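Local coordinates for protein peptide synthase (Silicibacter pomeroyi DSS-3, PDB 2QTP) that is of unknown function, shows a novel variant of the Bacillus chorismate mutase fold, and may play a role in amino-acid metabolism, at residues 38-43 against 49-54; 82-87 against 93-98. One frame throughout, in Å; residues are numbered along the deposited sequence.

Contact 1. Residues 38-43 against 49-54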
loop_
_atom_site.group_PDB
_atom_site.type_symbol
_atom_site.label_atom_id
_atom_site.label_comp_id
_atom_site.label_asym_id
_atom_site.label_seq_id
_atom_site.Cartn_x
_atom_site.Cartn_y
_atom_site.Cartn_z
ATOM N N ASN A 38 -9.879 11.228 -3.815
ATOM C CA ASN A 38 -10.993 10.290 -3.905
ATOM C C ASN A 38 -12.062 10.989 -4.726
ATOM O O ASN A 38 -12.586 12.017 -4.291
ATOM C CB ASN A 38 -11.473 9.968 -2.488
ATOM C CG ASN A 38 -12.629 9.029 -2.427
ATOM O OD1 ASN A 38 -13.171 8.580 -3.447
ATOM N ND2 ASN A 38 -13.084 8.765 -1.178
ATOM N N PRO A 39 -12.371 10.477 -5.937
ATOM C CA PRO A 39 -13.423 11.161 -6.720
ATOM C C PRO A 39 -14.821 11.116 -6.068
ATOM O O PRO A 39 -15.675 11.916 -6.407
ATOM C CB PRO A 39 -13.413 10.383 -8.061
ATOM C CG PRO A 39 -12.961 9.017 -7.679
ATOM C CD PRO A 39 -11.856 9.295 -6.657
ATOM N N PHE A 40 -15.020 10.218 -5.108
ATOM C CA PHE A 40 -16.289 10.054 -4.444
ATOM C C PHE A 40 -16.323 10.658 -3.049
ATOM O O PHE A 40 -17.228 10.373 -2.301
ATOM C CB PHE A 40 -16.651 8.564 -4.404
ATOM C CG PHE A 40 -16.586 7.880 -5.775
ATOM C CD1 PHE A 40 -17.080 8.506 -6.894
ATOM C CD2 PHE A 40 -16.065 6.603 -5.914
ATOM C CE1 PHE A 40 -17.035 7.889 -8.132
ATOM C CE2 PHE A 40 -16.003 5.992 -7.157
ATOM C CZ PHE A 40 -16.494 6.639 -8.255
ATOM N N ALA A 41 -15.325 11.466 -2.700
ATOM C CA ALA A 41 -15.304 12.146 -1.426
ATOM C C ALA A 41 -16.516 13.070 -1.346
ATOM O O ALA A 41 -16.810 13.789 -2.293
ATOM C CB ALA A 41 -13.974 12.954 -1.215
ATOM N N GLY A 42 -17.214 13.038 -0.214
ATOM C CA GLY A 42 -18.420 13.856 0.002
ATOM C C GLY A 42 -19.656 13.378 -0.709
ATOM O O GLY A 42 -20.684 14.036 -0.678
ATOM N N ARG A 43 -19.580 12.211 -1.318
ATOM C CA ARG A 43 -20.641 11.694 -2.172
ATOM C C ARG A 43 -21.080 10.271 -1.796
ATOM O O ARG A 43 -20.312 9.480 -1.231
ATOM C CB ARG A 43 -20.109 11.632 -3.604
ATOM C CG ARG A 43 -19.851 12.984 -4.228
ATOM C CD ARG A 43 -19.122 12.854 -5.553
ATOM N NE ARG A 43 -18.667 14.160 -6.028
ATOM C CZ ARG A 43 -19.341 14.938 -6.882
ATOM N NH1 ARG A 43 -20.508 14.563 -7.413
ATOM N NH2 ARG A 43 -18.834 16.112 -7.213
ATOM N N THR A 49 -16.642 1.795 -10.340
ATOM C CA THR A 49 -15.783 1.424 -11.455
ATOM C C THR A 49 -14.537 2.303 -11.518
ATOM O O THR A 49 -13.422 1.805 -11.674
ATOM C CB THR A 49 -16.593 1.518 -12.777
ATOM O OG1 THR A 49 -17.630 0.537 -12.742
ATOM C CG2 THR A 49 -15.727 1.318 -14.059
ATOM N N GLU A 50 -14.735 3.609 -11.387
ATOM C CA GLU A 50 -13.653 4.556 -11.545
ATOM C C GLU A 50 -12.530 4.281 -10.532
ATOM O O GLU A 50 -11.356 4.373 -10.873
ATOM C CB GLU A 50 -14.191 5.992 -11.411
ATOM C CG GLU A 50 -13.156 7.063 -11.741
ATOM C CD GLU A 50 -13.579 8.499 -11.403
ATOM O OE1 GLU A 50 -14.800 8.813 -11.348
ATOM O OE2 GLU A 50 -12.640 9.306 -11.204
ATOM N N LEU A 51 -12.880 3.907 -9.303
ATOM C CA LEU A 51 -11.847 3.552 -8.331
ATOM C C LEU A 51 -11.189 2.191 -8.606
ATOM O O LEU A 51 -10.034 2.032 -8.262
ATOM C CB LEU A 51 -12.349 3.622 -6.889
ATOM C CG LEU A 51 -12.420 5.006 -6.226
ATOM C CD1 LEU A 51 -12.992 4.876 -4.826
ATOM C CD2 LEU A 51 -11.098 5.723 -6.166
HETATM N N MSE A 52 -11.917 1.219 -9.192
HETATM C CA MSE A 52 -11.337 -0.070 -9.529
HETATM C C MSE A 52 -10.332 0.093 -10.660
HETATM O O MSE A 52 -9.255 -0.501 -10.615
HETATM C CB MSE A 52 -12.400 -1.109 -9.926
HETATM C CG MSE A 52 -13.470 -1.403 -8.862
HETATM SE SE MSE A 52 -14.600 -2.870 -9.259
HETATM C CE MSE A 52 -15.628 -2.737 -7.596
ATOM N N ASP A 53 -10.691 0.879 -11.674
ATOM C CA ASP A 53 -9.781 1.160 -12.789
ATOM C C ASP A 53 -8.547 1.895 -12.292
ATOM O O ASP A 53 -7.444 1.544 -12.660
ATOM C CB ASP A 53 -10.473 1.977 -13.872
ATOM C CG ASP A 53 -11.567 1.209 -14.593
ATOM O OD1 ASP A 53 -11.603 -0.039 -14.553
ATOM O OD2 ASP A 53 -12.412 1.882 -15.194
ATOM N N THR A 54 -8.716 2.876 -11.410
ATOM C CA THR A 54 -7.550 3.602 -10.803
ATOM C C THR A 54 -6.663 2.665 -9.951
ATOM O O THR A 54 -5.452 2.719 -10.000
ATOM C CB THR A 54 -8.025 4.808 -9.938
ATOM O OG1 THR A 54 -8.716 5.724 -10.781
ATOM C CG2 THR A 54 -6.878 5.544 -9.287
#
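Glu50 O, the carbonyl oxygen, is gripped twice within the first turns of helix 49-70: Thr54 N and Thr54 OG1 reach it from opposite faces of its plane, Thr54 OG1 at 3.0 Å. From this helix Glu50 and Leu51 extend side chains to the loop 38-43 that follows strand 21-37. The loop is shaped by an Asx turn, Phe40 N donating to Asn38 OD1 (3.0 Å) from above the carbonyl plane, about 55° out of it. Pro39 CG lies 4.0 Å above the plane of the Phe40 ring, over its centre. The branched end of Leu51 lies alongside both residues: CD1 meets Phe40 CD2 at 3.7 Å, while CD2 meets Pro39 CD, also at 3.7 Å. Glu50 runs extended past Pro39, its CG anti to the backbone N (chi1 -173°), which lays OE2 3.4 Å from Pro39 CB; its carboxylate and the Phe40 ring are turned 75° apart. An alanine in place of Phe40 takes away the ring that Pro39 CG and Leu51 CD1 rest against, and would probably leave a gap between loop and helix. Loop and helix thus meet by van der Waals packing, while polar groups such as Asn38 ND2, bonded to His94 ND1, find partners beyond this interface.

Contact 2. Residues 82-87 against 93-98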
loop_
_atom_site.group_PDB
_atom_site.type_symbol
_atom_site.label_atom_id
_atom_site.label_comp_id
_atom_site.label_asym_id
_atom_site.label_seq_id
_atom_site.Cartn_x
_atom_site.Cartn_y
_atom_site.Cartn_z
ATOM N N LYS A 82 -1.184 -5.581 0.100
ATOM C CA LYS A 82 -1.670 -4.275 -0.284
ATOM C C LYS A 82 -2.719 -3.781 0.726
ATOM O O LYS A 82 -3.351 -4.574 1.385
ATOM C CB LYS A 82 -2.228 -4.334 -1.704
ATOM C CG LYS A 82 -3.416 -5.226 -1.889
ATOM C CD LYS A 82 -3.755 -5.371 -3.367
ATOM C CE LYS A 82 -5.069 -6.080 -3.553
ATOM N NZ LYS A 82 -5.348 -6.389 -4.993
ATOM N N SER A 83 -2.846 -2.469 0.877
ATOM C CA SER A 83 -3.799 -1.884 1.799
ATOM C C SER A 83 -4.203 -0.557 1.280
ATOM O O SER A 83 -3.499 0.024 0.462
ATOM C CB SER A 83 -3.159 -1.628 3.195
ATOM O OG SER A 83 -3.019 -2.825 3.854
ATOM N N ALA A 84 -5.293 -0.024 1.827
ATOM C CA ALA A 84 -5.723 1.331 1.477
ATOM C C ALA A 84 -6.387 1.961 2.716
ATOM O O ALA A 84 -7.068 1.306 3.491
ATOM C CB ALA A 84 -6.675 1.334 0.273
HETATM N N MSE A 85 -6.129 3.239 2.904
HETATM C CA MSE A 85 -6.733 3.990 3.983
HETATM C C MSE A 85 -7.489 5.121 3.319
HETATM O O MSE A 85 -6.900 5.966 2.631
HETATM C CB MSE A 85 -5.693 4.561 4.942
HETATM C CG MSE A 85 -6.239 5.338 6.161
HETATM SE SE MSE A 85 -4.829 6.123 7.253
HETATM C CE MSE A 85 -4.462 4.595 8.431
ATOM N N VAL A 86 -8.787 5.159 3.602
ATOM C CA VAL A 86 -9.681 6.181 3.073
ATOM C C VAL A 86 -9.708 7.367 4.032
ATOM O O VAL A 86 -9.741 7.205 5.261
ATOM C CB VAL A 86 -11.121 5.629 2.919
ATOM C CG1 VAL A 86 -11.971 6.543 2.035
ATOM C CG2 VAL A 86 -11.078 4.231 2.351
ATOM N N GLY A 87 -9.683 8.572 3.481
ATOM C CA GLY A 87 -9.875 9.752 4.327
ATOM C C GLY A 87 -11.308 9.863 4.824
ATOM O O GLY A 87 -12.250 9.215 4.307
ATOM N N GLU A 93 -15.997 1.315 1.465
ATOM C CA GLU A 93 -16.198 0.651 0.175
ATOM C C GLU A 93 -15.313 1.232 -0.904
ATOM O O GLU A 93 -15.003 0.545 -1.864
ATOM C CB GLU A 93 -17.651 0.770 -0.331
ATOM C CG GLU A 93 -18.669 -0.027 0.422
ATOM C CD GLU A 93 -19.083 0.619 1.760
ATOM O OE1 GLU A 93 -18.745 1.796 2.034
ATOM O OE2 GLU A 93 -19.769 -0.078 2.538
ATOM N N HIS A 94 -14.925 2.499 -0.753
ATOM C CA HIS A 94 -13.979 3.119 -1.686
ATOM C C HIS A 94 -12.581 2.457 -1.619
ATOM O O HIS A 94 -11.933 2.250 -2.637
ATOM C CB HIS A 94 -13.867 4.630 -1.463
ATOM C CG HIS A 94 -15.177 5.357 -1.560
ATOM N ND1 HIS A 94 -15.369 6.619 -1.047
ATOM C CD2 HIS A 94 -16.376 4.968 -2.059
ATOM C CE1 HIS A 94 -16.616 6.992 -1.264
ATOM N NE2 HIS A 94 -17.253 6.003 -1.864
ATOM N N ALA A 95 -12.159 2.103 -0.415
ATOM C CA ALA A 95 -10.907 1.360 -0.202
ATOM C C ALA A 95 -11.047 -0.040 -0.786
ATOM O O ALA A 95 -10.140 -0.545 -1.449
ATOM C CB ALA A 95 -10.544 1.295 1.308
ATOM N N ALA A 96 -12.170 -0.696 -0.528
ATOM C CA ALA A 96 -12.444 -1.994 -1.156
ATOM C C ALA A 96 -12.294 -1.949 -2.681
ATOM O O ALA A 96 -11.664 -2.830 -3.275
ATOM C CB ALA A 96 -13.800 -2.486 -0.775
ATOM N N ALA A 97 -12.875 -0.922 -3.302
ATOM C CA ALA A 97 -12.889 -0.781 -4.747
ATOM C C ALA A 97 -11.486 -0.597 -5.252
ATOM O O ALA A 97 -11.059 -1.248 -6.200
ATOM C CB ALA A 97 -13.782 0.407 -5.178
ATOM N N ILE A 98 -10.768 0.327 -4.627
ATOM C CA ILE A 98 -9.392 0.589 -5.035
ATOM C C ILE A 98 -8.507 -0.685 -4.926
ATOM O O ILE A 98 -7.678 -0.914 -5.780
ATOM C CB ILE A 98 -8.800 1.904 -4.358
ATOM C CG1 ILE A 98 -8.189 2.796 -5.447
ATOM C CG2 ILE A 98 -7.847 1.569 -3.289
ATOM C CD1 ILE A 98 -7.584 4.044 -5.002
#
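Strand 82-86 and helix 93-98 run in roughly opposite directions, their axes at 149° and 7.7 Å apart at closest approach, with Ala84 and Ala95 the nearest residues along the backbone. This is the strand-to-helix half of a beta-alpha-beta crossover: after helix 92-98, and a connection partly missing from the model, the chain returns in strand 120-124, which lies parallel to strand 79-86 and bonds to it through Lys82 and Ala84. Ala84 and Val86 point toward the helix, whereas Ser83 and Met85, a selenomethionine, point away. The small methyls let the backbones come close, the CA atoms of Ala84 and Ala95 lying 5.4 Å apart. Val86 stands over the start of the helix segment; in the conformer given, one of two modelled, CG1 lies anti to the backbone N (chi1 -165°), which turns that branch to the CB of His94, while the close approach of CG2 to Ala95 is doubtful. His94 begins toward the strand, yet its ring leads away to the loop 38-43, where ND1 is hydrogen-bonded to Asn38 ND2, and Leu51 of helix 49-70 packs on His94, Ala97 and Ile98. At the heart of the contact Ala84 CB faces two partners: the methyl of Ala95, CB to CB at 4.0 Å, and the CG2 methyl of Ile98, 3.8 Å from Ala84 CB.

Contact 2 is fully buried, its centre about 10 Å from the centre of the chain, whereas contact 1 is partly buried, its centre at about 17 Å. The two centres are about 10 Å apart, and the contacts follow one another along the chain. The inner contact sets a sheet strand against its helix mostly with aliphatic groups, two alanines, a valine and an isoleucine, beside the CB of His94; the outer one joins a loop to the start of the long helix and mixes an aromatic ring, a proline, a leucine and the side chain of an exposed glutamate. Helix 92-98 connects them: His94 CE1 packs 3.5 Å from Phe40 CB, and Leu51 CD1 comes equally near to His94 CB.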